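Long-range contacts in pectate lyase (Bacillus, PDB 3VMV), which probably cleaves pectate, the polygalacturonate of plant cell walls, as a secreted polysaccharide lyase of family 1 with a parallel beta-helix fold: residues Lys74-Gly85 against Ser100-Val110; Gly87-Arg98 against Asn109-Glu119. All coordinates share one frame; numbering follows the deposited sequence.

Contact 1. Residues Lys74-Gly85 against Ser100-Val110; sequences KAHEIKNISIIG and SNAHNIIIQNV
Asn101 and Asn104 both hold CG anti to the backbone N (chi1 -156° in Asn101), which turns their amides toward Lys74-Gly85, while Glu77 carries CG beside its backbone N and lays its carboxylate over His103. Asn101 ND2 reaches Lys74 O at 2.9 Å, the acceptor lying off the amide plane, and the same nitrogen gives a proton to a water that in turn binds Ala75 O. A second water joins Glu77 OE2 to Asn101 OD1. With an alanine here, Lys74 O and the two waters that Asn101 serves would probably each lose a partner, and the 74-77 turn would be less firmly tied to its neighbour. The carboxylate of Glu77 is stacked on one face of the His103 ring, CD lying 3.7 Å from CE1 with the planes 20° apart.

Farther along, Asn104 ND2 meets Asn80 OD1 at 2.9 Å, almost in its own amide plane and with a straight N-H (169°), as in the asparagine ladders of parallel beta-helices. Both asparagines have positive phi, a backbone shape this residue type tolerates well, and Asn104 marks a corner of the coil; its OD1 is taken by the N of Thr15. Between 81-84 and 105-108 the strands run parallel in exact register, and isoleucine recurs because beta-branched chains suit extended backbone. Ile105 swings CD1 to 4.0 Å from Ile81 CB on the inward side, whereas Ser82 OG rests against Ile106 CB at 3.6 Å on the other face and accepts from Gly17 N. Asn109 ND2 donates to Gly85 O from above the carbonyl plane, while its OD1 accepts from Gly323 N. Asparagine amides thus give N-H groups to the neighbouring coil at the bends, their oxygens met by other parts of the chain or by water, and mostly aliphatic chains fill the straight run between.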
loop_
_atom_site.group_PDB
_atom_site.type_symbol
_atom_site.label_atom_id
_atom_site.label_comp_id
_atom_site.label_asym_id
_atom_site.label_seq_id
_atom_site.Cartn_x
_atom_site.Cartn_y
_atom_site.Cartn_z
ATOM N N LYS A 74 -12.209 3.839 17.485
ATOM C CA LYS A 74 -12.331 2.896 16.367
ATOM C C LYS A 74 -13.635 2.103 16.213
ATOM O O LYS A 74 -13.894 1.541 15.152
ATOM C CB LYS A 74 -11.132 1.922 16.360
ATOM C CG LYS A 74 -11.175 0.885 17.487
ATOM C CD LYS A 74 -10.038 -0.152 17.313
ATOM C CE LYS A 74 -9.792 -0.915 18.612
ATOM N NZ LYS A 74 -8.753 -1.986 18.492
ATOM N N ALA A 75 -14.493 2.080 17.247
ATOM C CA ALA A 75 -15.793 1.426 17.082
ATOM C C ALA A 75 -16.733 2.191 16.154
ATOM O O ALA A 75 -17.678 1.611 15.605
ATOM C CB ALA A 75 -16.460 1.155 18.455
ATOM N N HIS A 76 -16.419 3.470 15.921
ATOM C CA HIS A 76 -17.243 4.344 15.096
ATOM C C HIS A 76 -16.491 4.568 13.810
ATOM O O HIS A 76 -15.267 4.628 13.827
ATOM C CB HIS A 76 -17.444 5.693 15.779
ATOM C CG HIS A 76 -18.373 5.639 16.947
ATOM N ND1 HIS A 76 -17.958 5.266 18.206
ATOM C CD2 HIS A 76 -19.701 5.891 17.046
ATOM C CE1 HIS A 76 -18.985 5.304 19.035
ATOM N NE2 HIS A 76 -20.055 5.677 18.356
ATOM N N GLU A 77 -17.222 4.659 12.714
ATOM C CA GLU A 77 -16.604 4.879 11.421
ATOM C C GLU A 77 -16.201 6.335 11.208
ATOM O O GLU A 77 -16.807 7.265 11.779
ATOM C CB GLU A 77 -17.536 4.397 10.298
ATOM C CG GLU A 77 -17.932 2.906 10.478
ATOM C CD GLU A 77 -18.780 2.329 9.342
ATOM O OE1 GLU A 77 -19.297 3.071 8.483
ATOM O OE2 GLU A 77 -18.923 1.097 9.298
ATOM N N ILE A 78 -15.149 6.530 10.419
ATOM C CA ILE A 78 -14.860 7.840 9.857
ATOM C C ILE A 78 -14.911 7.688 8.342
ATOM O O ILE A 78 -14.463 6.682 7.806
ATOM C CB ILE A 78 -13.495 8.401 10.348
ATOM C CG1 ILE A 78 -13.305 9.829 9.820
ATOM C CG2 ILE A 78 -12.307 7.442 9.983
ATOM C CD1 ILE A 78 -12.084 10.493 10.460
ATOM N N LYS A 79 -15.507 8.646 7.651
ATOM C CA LYS A 79 -15.844 8.444 6.228
ATOM C C LYS A 79 -15.538 9.631 5.347
ATOM O O LYS A 79 -15.538 10.753 5.794
ATOM C CB LYS A 79 -17.327 8.149 6.065
ATOM C CG LYS A 79 -17.795 6.980 6.955
ATOM C CD LYS A 79 -19.101 6.390 6.444
ATOM C CE LYS A 79 -20.262 7.095 7.044
ATOM N NZ LYS A 79 -20.305 6.851 8.509
ATOM N N ASN A 80 -15.330 9.362 4.062
ATOM C CA ASN A 80 -15.408 10.381 3.017
ATOM C C ASN A 80 -14.335 11.480 3.138
ATOM O O ASN A 80 -14.641 12.672 3.294
ATOM C CB ASN A 80 -16.812 11.019 2.976
ATOM C CG ASN A 80 -17.927 9.981 2.914
ATOM O OD1 ASN A 80 -17.782 8.893 2.360
ATOM N ND2 ASN A 80 -19.073 10.338 3.511
ATOM N N ILE A 81 -13.079 11.047 3.030
ATOM C CA ILE A 81 -11.955 11.973 3.101
ATOM C C ILE A 81 -11.021 11.758 1.939
ATOM O O ILE A 81 -10.749 10.607 1.587
ATOM C CB ILE A 81 -11.179 11.708 4.383
ATOM C CG1 ILE A 81 -12.040 12.092 5.582
ATOM C CG2 ILE A 81 -9.857 12.496 4.390
ATOM C CD1 ILE A 81 -11.369 11.797 6.916
ATOM N N SER A 82 -10.501 12.832 1.357
ATOM C CA SER A 82 -9.305 12.744 0.521
ATOM C C SER A 82 -8.206 13.607 1.123
ATOM O O SER A 82 -8.490 14.728 1.585
ATOM C CB SER A 82 -9.578 13.271 -0.887
ATOM O OG SER A 82 -10.564 12.527 -1.560
ATOM N N ILE A 83 -6.991 13.073 1.168
ATOM C CA ILE A 83 -5.784 13.834 1.504
ATOM C C ILE A 83 -4.952 13.839 0.234
ATOM O O ILE A 83 -4.546 12.769 -0.235
ATOM C CB ILE A 83 -5.032 13.131 2.660
ATOM C CG1 ILE A 83 -5.924 13.197 3.907
ATOM C CG2 ILE A 83 -3.643 13.741 2.878
ATOM C CD1 ILE A 83 -5.406 12.402 5.092
ATOM N N ILE A 84 -4.768 15.024 -0.346
ATOM C CA ILE A 84 -4.133 15.142 -1.666
ATOM C C ILE A 84 -3.024 16.167 -1.598
ATOM O O ILE A 84 -3.252 17.317 -1.195
ATOM C CB ILE A 84 -5.173 15.550 -2.692
ATOM C CG1 ILE A 84 -6.389 14.630 -2.611
ATOM C CG2 ILE A 84 -4.540 15.608 -4.087
ATOM C CD1 ILE A 84 -7.521 15.048 -3.606
ATOM N N GLY A 85 -1.815 15.774 -2.006
ATOM C CA GLY A 85 -0.731 16.721 -2.070
ATOM C C GLY A 85 -0.925 17.756 -3.174
ATOM O O GLY A 85 -1.526 17.474 -4.210
ATOM N N SER A 100 -8.172 4.095 10.501
ATOM C CA SER A 100 -8.763 3.146 11.444
ATOM C C SER A 100 -10.291 3.214 11.335
ATOM O O SER A 100 -10.888 4.275 11.534
ATOM C CB SER A 100 -8.293 3.496 12.862
ATOM O OG SER A 100 -9.052 2.801 13.833
ATOM N N ASN A 101 -10.894 2.090 10.976
ATOM C CA ASN A 101 -12.326 2.025 10.654
ATOM C C ASN A 101 -12.746 3.199 9.767
ATOM O O ASN A 101 -13.719 3.903 10.004
ATOM C CB ASN A 101 -13.187 1.926 11.918
ATOM C CG ASN A 101 -14.549 1.286 11.644
ATOM O OD1 ASN A 101 -14.817 0.770 10.569
ATOM N ND2 ASN A 101 -15.431 1.321 12.676
ATOM N N ALA A 102 -11.932 3.380 8.735
ATOM C CA ALA A 102 -12.053 4.490 7.827
ATOM C C ALA A 102 -12.627 4.011 6.503
ATOM O O ALA A 102 -12.202 2.975 6.002
ATOM C CB ALA A 102 -10.663 5.115 7.635
ATOM N N HIS A 103 -13.621 4.730 5.974
ATOM C CA HIS A 103 -14.391 4.275 4.818
ATOM C C HIS A 103 -14.465 5.332 3.759
ATOM O O HIS A 103 -14.780 6.469 4.058
ATOM C CB HIS A 103 -15.785 3.885 5.270
ATOM C CG HIS A 103 -15.773 2.712 6.189
ATOM N ND1 HIS A 103 -15.386 2.812 7.508
ATOM C CD2 HIS A 103 -15.989 1.398 5.953
ATOM C CE1 HIS A 103 -15.409 1.610 8.061
ATOM N NE2 HIS A 103 -15.776 0.738 7.142
ATOM N N ASN A 104 -14.157 4.939 2.525
ATOM C CA ASN A 104 -14.192 5.843 1.379
ATOM C C ASN A 104 -13.147 6.953 1.544
ATOM O O ASN A 104 -13.470 8.139 1.747
ATOM C CB ASN A 104 -15.615 6.432 1.153
ATOM C CG ASN A 104 -15.697 7.224 -0.138
ATOM O OD1 ASN A 104 -15.003 6.899 -1.101
ATOM N ND2 ASN A 104 -16.498 8.282 -0.157
ATOM N N ILE A 105 -11.888 6.534 1.449
ATOM C CA ILE A 105 -10.738 7.387 1.709
ATOM C C ILE A 105 -9.788 7.356 0.515
ATOM O O ILE A 105 -9.477 6.277 0.001
ATOM C CB ILE A 105 -9.954 6.874 2.921
ATOM C CG1 ILE A 105 -10.899 6.525 4.099
ATOM C CG2 ILE A 105 -8.884 7.872 3.321
ATOM C CD1 ILE A 105 -11.598 7.734 4.760
ATOM N N ILE A 106 -9.344 8.522 0.073
ATOM C CA ILE A 106 -8.314 8.640 -0.942
ATOM C C ILE A 106 -7.073 9.326 -0.348
ATOM O O ILE A 106 -7.190 10.374 0.268
ATOM C CB ILE A 106 -8.834 9.464 -2.128
ATOM C CG1 ILE A 106 -10.023 8.739 -2.736
ATOM C CG2 ILE A 106 -7.701 9.699 -3.165
ATOM C CD1 ILE A 106 -10.618 9.460 -3.959
ATOM N N ILE A 107 -5.896 8.718 -0.514
ATOM C CA ILE A 107 -4.611 9.386 -0.226
ATOM C C ILE A 107 -3.856 9.438 -1.544
ATOM O O ILE A 107 -3.584 8.385 -2.158
ATOM C CB ILE A 107 -3.831 8.608 0.813
ATOM C CG1 ILE A 107 -4.664 8.433 2.081
ATOM C CG2 ILE A 107 -2.456 9.275 1.111
ATOM C CD1 ILE A 107 -4.076 7.562 3.114
ATOM N N GLN A 108 -3.562 10.645 -2.004
ATOM C CA GLN A 108 -3.064 10.811 -3.366
ATOM C C GLN A 108 -2.021 11.901 -3.431
ATOM O O GLN A 108 -2.145 12.989 -2.801
ATOM C CB GLN A 108 -4.262 11.167 -4.224
ATOM C CG GLN A 108 -3.954 11.257 -5.702
ATOM C CD GLN A 108 -5.220 11.413 -6.518
ATOM O OE1 GLN A 108 -5.511 10.619 -7.448
ATOM N NE2 GLN A 108 -5.964 12.432 -6.205
ATOM N N ASN A 109 -1.017 11.688 -4.278
ATOM C CA ASN A 109 -0.012 12.711 -4.570
ATOM C C ASN A 109 0.747 13.264 -3.361
ATOM O O ASN A 109 1.032 14.469 -3.296
ATOM C CB ASN A 109 -0.627 13.886 -5.355
ATOM C CG ASN A 109 0.417 14.731 -6.059
ATOM O OD1 ASN A 109 1.359 14.198 -6.675
ATOM N ND2 ASN A 109 0.259 16.058 -5.964
ATOM N N VAL A 110 1.039 12.394 -2.401
ATOM C CA VAL A 110 1.926 12.800 -1.296
ATOM C C VAL A 110 3.190 11.931 -1.231
ATOM O O VAL A 110 3.206 10.785 -1.703
ATOM C CB VAL A 110 1.179 12.737 0.098
ATOM C CG1 VAL A 110 -0.004 13.671 0.103
ATOM C CG2 VAL A 110 0.746 11.277 0.406
HETATM O O HOH W 1 -17.990 0.119 12.983
HETATM O O HOH W 2 -12.662 5.504 13.288
HETATM O O HOH W 3 -17.032 -0.749 9.921
#

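Contact 2. Residues Gly87-Arg98 against Asn109-Glu119; sequences GTNGEFDGIGIR and NVSIHHVREGE. With SO4 (sulfate ion), chain B.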
loop_
_atom_site.group_PDB
_atom_site.type_symbol
_atom_site.label_atom_id
_atom_site.label_comp_id
_atom_site.label_asym_id
_atom_site.label_seq_id
_atom_site.Cartn_x
_atom_site.Cartn_y
_atom_site.Cartn_z
ATOM N N GLY A 87 1.011 19.691 -5.969
ATOM C CA GLY A 87 2.273 19.658 -6.700
ATOM C C GLY A 87 3.215 18.635 -6.104
ATOM O O GLY A 87 2.844 17.491 -5.904
ATOM N N THR A 88 4.423 19.072 -5.773
ATOM C CA THR A 88 5.398 18.190 -5.148
ATOM C C THR A 88 5.576 18.644 -3.698
ATOM O O THR A 88 6.565 18.294 -3.045
ATOM C CB THR A 88 6.743 18.209 -5.895
ATOM O OG1 THR A 88 7.198 19.559 -6.011
ATOM C CG2 THR A 88 6.574 17.606 -7.300
ATOM N N ASN A 89 4.596 19.380 -3.191
ATOM C CA ASN A 89 4.702 19.980 -1.856
ATOM C C ASN A 89 3.979 19.250 -0.741
ATOM O O ASN A 89 4.050 19.687 0.425
ATOM C CB ASN A 89 4.253 21.460 -1.872
ATOM C CG ASN A 89 5.053 22.269 -2.835
ATOM O OD1 ASN A 89 6.281 22.177 -2.852
ATOM N ND2 ASN A 89 4.373 23.025 -3.686
ATOM N N GLY A 90 3.328 18.127 -1.054
ATOM C CA GLY A 90 2.591 17.346 -0.053
ATOM C C GLY A 90 3.492 16.312 0.552
ATOM O O GLY A 90 3.483 15.180 0.122
ATOM N N GLU A 91 4.254 16.690 1.563
ATOM C CA GLU A 91 5.312 15.835 2.068
ATOM C C GLU A 91 5.079 15.535 3.546
ATOM O O GLU A 91 4.768 16.468 4.296
ATOM C CB GLU A 91 6.668 16.516 1.899
ATOM C CG GLU A 91 7.812 15.663 2.412
ATOM C CD GLU A 91 9.159 16.346 2.360
ATOM O OE1 GLU A 91 9.232 17.476 1.820
ATOM O OE2 GLU A 91 10.158 15.761 2.870
ATOM N N PHE A 92 5.232 14.255 3.925
ATOM C CA PHE A 92 5.143 13.815 5.322
ATOM C C PHE A 92 6.519 13.252 5.637
ATOM O O PHE A 92 6.861 12.171 5.168
ATOM C CB PHE A 92 4.072 12.713 5.487
ATOM C CG PHE A 92 2.661 13.176 5.252
ATOM C CD1 PHE A 92 1.758 13.268 6.311
ATOM C CD2 PHE A 92 2.238 13.519 3.981
ATOM C CE1 PHE A 92 0.453 13.703 6.110
ATOM C CE2 PHE A 92 0.910 13.982 3.773
ATOM C CZ PHE A 92 0.033 14.047 4.837
ATOM N N ASP A 93 7.312 14.006 6.393
ATOM C CA ASP A 93 8.696 13.652 6.691
ATOM C C ASP A 93 8.757 13.148 8.133
ATOM O O ASP A 93 8.653 13.925 9.095
ATOM C CB ASP A 93 9.583 14.879 6.494
ATOM C CG ASP A 93 11.046 14.596 6.820
ATOM O OD1 ASP A 93 11.394 13.431 7.147
ATOM O OD2 ASP A 93 11.849 15.559 6.746
ATOM N N GLY A 94 8.849 11.822 8.266
ATOM C CA GLY A 94 9.008 11.236 9.588
ATOM C C GLY A 94 7.712 11.005 10.309
ATOM O O GLY A 94 7.752 10.705 11.519
ATOM N N ILE A 95 6.575 11.134 9.621
ATOM C CA ILE A 95 5.280 10.880 10.282
ATOM C C ILE A 95 4.381 10.268 9.240
ATOM O O ILE A 95 4.361 10.727 8.095
ATOM C CB ILE A 95 4.637 12.165 10.914
ATOM C CG1 ILE A 95 3.390 11.765 11.695
ATOM C CG2 ILE A 95 4.396 13.248 9.858
ATOM C CD1 ILE A 95 2.863 12.877 12.636
ATOM N N GLY A 96 3.694 9.214 9.646
ATOM C CA GLY A 96 2.807 8.490 8.760
ATOM C C GLY A 96 1.348 8.681 9.069
ATOM O O GLY A 96 0.957 9.368 10.021
ATOM N N ILE A 97 0.530 8.128 8.186
ATOM C CA ILE A 97 -0.926 8.187 8.313
ATOM C C ILE A 97 -1.493 6.848 8.718
ATOM O O ILE A 97 -1.053 5.818 8.216
ATOM C CB ILE A 97 -1.536 8.561 6.934
ATOM C CG1 ILE A 97 -1.024 9.945 6.526
ATOM C CG2 ILE A 97 -3.072 8.575 7.029
ATOM C CD1 ILE A 97 -1.390 10.347 5.035
ATOM N N ARG A 98 -2.466 6.844 9.632
ATOM C CA ARG A 98 -3.162 5.620 9.994
ATOM C C ARG A 98 -4.632 5.769 9.693
ATOM O O ARG A 98 -5.263 6.724 10.134
ATOM C CB ARG A 98 -2.955 5.209 11.460
ATOM C CG ARG A 98 -3.656 3.896 11.821
ATOM C CD ARG A 98 -3.303 3.456 13.246
ATOM N NE ARG A 98 -3.807 4.435 14.202
ATOM C CZ ARG A 98 -3.459 4.467 15.500
ATOM N NH1 ARG A 98 -4.006 5.379 16.291
ATOM N NH2 ARG A 98 -2.569 3.610 15.986
ATOM N N ASN A 109 -1.017 11.688 -4.278
ATOM C CA ASN A 109 -0.012 12.711 -4.570
ATOM C C ASN A 109 0.747 13.264 -3.361
ATOM O O ASN A 109 1.032 14.469 -3.296
ATOM C CB ASN A 109 -0.627 13.886 -5.355
ATOM C CG ASN A 109 0.417 14.731 -6.059
ATOM O OD1 ASN A 109 1.359 14.198 -6.675
ATOM N ND2 ASN A 109 0.259 16.058 -5.964
ATOM N N VAL A 110 1.039 12.394 -2.401
ATOM C CA VAL A 110 1.926 12.800 -1.296
ATOM C C VAL A 110 3.190 11.931 -1.231
ATOM O O VAL A 110 3.206 10.785 -1.703
ATOM C CB VAL A 110 1.179 12.737 0.098
ATOM C CG1 VAL A 110 -0.004 13.671 0.103
ATOM C CG2 VAL A 110 0.746 11.277 0.406
ATOM N N SER A 111 4.244 12.461 -0.609
ATOM C CA SER A 111 5.437 11.681 -0.341
ATOM C C SER A 111 5.487 11.456 1.150
ATOM O O SER A 111 5.351 12.425 1.899
ATOM C CB SER A 111 6.690 12.430 -0.757
ATOM O OG SER A 111 6.642 12.701 -2.164
ATOM N N ILE A 112 5.655 10.211 1.573
ATOM C CA ILE A 112 5.684 9.904 3.013
ATOM C C ILE A 112 6.907 9.069 3.238
ATOM O O ILE A 112 7.064 7.987 2.603
ATOM C CB ILE A 112 4.431 9.100 3.451
ATOM C CG1 ILE A 112 3.150 9.852 3.035
ATOM C CG2 ILE A 112 4.485 8.873 4.998
ATOM C CD1 ILE A 112 1.868 9.180 3.527
ATOM N N HIS A 113 7.786 9.505 4.140
ATOM C CA HIS A 113 9.068 8.851 4.190
ATOM C C HIS A 113 9.771 8.965 5.544
ATOM O O HIS A 113 9.480 9.810 6.362
ATOM C CB HIS A 113 9.968 9.421 3.072
ATOM C CG HIS A 113 10.299 10.875 3.260
ATOM N ND1 HIS A 113 11.455 11.299 3.885
ATOM C CD2 HIS A 113 9.631 12.003 2.911
ATOM C CE1 HIS A 113 11.483 12.622 3.916
ATOM N NE2 HIS A 113 10.385 13.077 3.335
ATOM N N HIS A 114 10.682 8.018 5.744
ATOM C CA HIS A 114 11.515 7.937 6.944
ATOM C C HIS A 114 10.623 7.906 8.180
ATOM O O HIS A 114 10.933 8.565 9.185
ATOM C CB HIS A 114 12.560 9.054 7.022
ATOM C CG HIS A 114 13.577 8.965 5.936
ATOM N ND1 HIS A 114 13.399 9.555 4.700
ATOM C CD2 HIS A 114 14.755 8.302 5.876
ATOM C CE1 HIS A 114 14.455 9.299 3.941
ATOM N NE2 HIS A 114 15.301 8.554 4.636
ATOM N N VAL A 115 9.570 7.086 8.124
ATOM C CA VAL A 115 8.647 7.000 9.257
ATOM C C VAL A 115 9.172 5.969 10.252
ATOM O O VAL A 115 9.135 4.771 9.999
ATOM C CB VAL A 115 7.226 6.660 8.807
ATOM C CG1 VAL A 115 6.225 6.751 10.016
ATOM C CG2 VAL A 115 6.786 7.688 7.731
ATOM N N ARG A 116 9.678 6.441 11.386
ATOM C CA ARG A 116 10.110 5.570 12.480
ATOM C C ARG A 116 9.122 5.601 13.666
ATOM O O ARG A 116 8.792 4.558 14.242
ATOM C CB ARG A 116 11.499 5.970 12.984
ATOM C CG ARG A 116 11.865 5.243 14.276
ATOM C CD ARG A 116 13.348 5.224 14.559
ATOM N NE ARG A 116 13.595 4.690 15.902
ATOM C CZ ARG A 116 13.560 3.400 16.247
ATOM N NH1 ARG A 116 13.326 2.441 15.364
ATOM N NH2 ARG A 116 13.789 3.060 17.511
ATOM N N GLU A 117 8.678 6.802 14.035
ATOM C CA GLU A 117 7.762 6.960 15.188
ATOM C C GLU A 117 6.320 6.565 14.851
ATOM O O GLU A 117 5.986 6.328 13.697
ATOM C CB GLU A 117 7.848 8.382 15.721
ATOM C CG GLU A 117 9.249 8.724 16.221
ATOM C CD GLU A 117 9.346 10.131 16.767
ATOM O OE1 GLU A 117 8.472 10.511 17.579
ATOM O OE2 GLU A 117 10.292 10.859 16.383
ATOM N N GLY A 118 5.439 6.509 15.858
ATOM C CA GLY A 118 4.087 6.048 15.596
ATOM C C GLY A 118 4.056 4.551 15.344
ATOM O O GLY A 118 4.590 3.762 16.120
ATOM N N GLU A 119 3.404 4.148 14.258
ATOM C CA GLU A 119 3.482 2.752 13.838
ATOM C C GLU A 119 4.797 2.489 13.101
ATOM O O GLU A 119 5.104 1.339 12.794
ATOM C CB GLU A 119 2.336 2.397 12.871
ATOM C CG GLU A 119 0.923 2.602 13.416
ATOM C CD GLU A 119 0.495 1.502 14.385
ATOM O OE1 GLU A 119 1.272 0.521 14.585
ATOM O OE2 GLU A 119 -0.635 1.612 14.960
HETATM S S SO4 B . -1.727 4.715 19.375
HETATM O O1 SO4 B . -0.737 5.748 19.107
HETATM O O2 SO4 B . -3.068 5.223 19.187
HETATM O O3 SO4 B . -1.487 3.586 18.478
HETATM O O4 SO4 B . -1.622 4.286 20.760
HETATM O O HOH W 4 3.053 16.362 -3.381
HETATM O O HOH W 5 5.670 15.290 -2.367
HETATM O O HOH W 6 9.574 9.130 12.607
HETATM O O HOH W 7 4.208 8.047 12.343
#
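His113 and Glu91 form the tight polar part of this contact: NE2 gives a proton to OE2 at 2.7 Å, nearly in the ring plane and on the anti side of the carboxylate. The imidazole stands between its backbone N and carbonyl carbon (chi1 65°), where Asp93 CA lies over one face, 4.1 Å from the ring centroid, and ND1 is 2.7 Å from His114 ND1 in a hydrogen bond. Gripped at both nitrogens and stacked on Tyr140, the ring has little freedom to turn. On the inward side, Phe92 packs closely beside Ile112, CB to CG1 3.9 Å, and its CE2 edge meets Val110 CG1. Flat and apolar, Phe92 suits the core of the parallel beta-helix, where strands 91-93 and 111-113 sit in register on successive coils. Gly94, with phi 86°, takes a bend that a side chain would jam.

Beyond it direct backbone bonding gives way: Val115 still packs on Ile95 and Gly96, but toward solvent-exposed Glu117 the contact is looser, waters bridging Gly94 O to Glu117 N and Gly96 N to Glu117 O. At the far end Arg98 NH2 makes a salt bridge with Glu119 OE2 at 3.0 Å, met at the guanidinium edge, while NH1 and NH2 hold O2 and O3 of a sulfate, probably from the crystallisation liquor; NH1 also forms a salt bridge with Asp67.

Contacts 1 and 2 for the most part join the same two neighbouring coils of the beta-helix along different stretches of their path, their centres about 15 Å apart. Strand 78-85 leads into 91-93 and strand 105-108 into 111-113, so Asn109 and Val110, at the turn, belong to both; Asn109 ND2 is shared between Gly85 O in contact 1 and Gly87 O in contact 2. Inside the coil the two meet through apolar groups: Ile83 CG2 lies 4.2 Å from Phe92 CZ, and Ile107 CD1 is equally far from Ile97 CG2. The sulfate touches contact 2, at Arg98. Strand 97-103 serves both contacts, with Arg98 in contact 2 and Asn101 in contact 1.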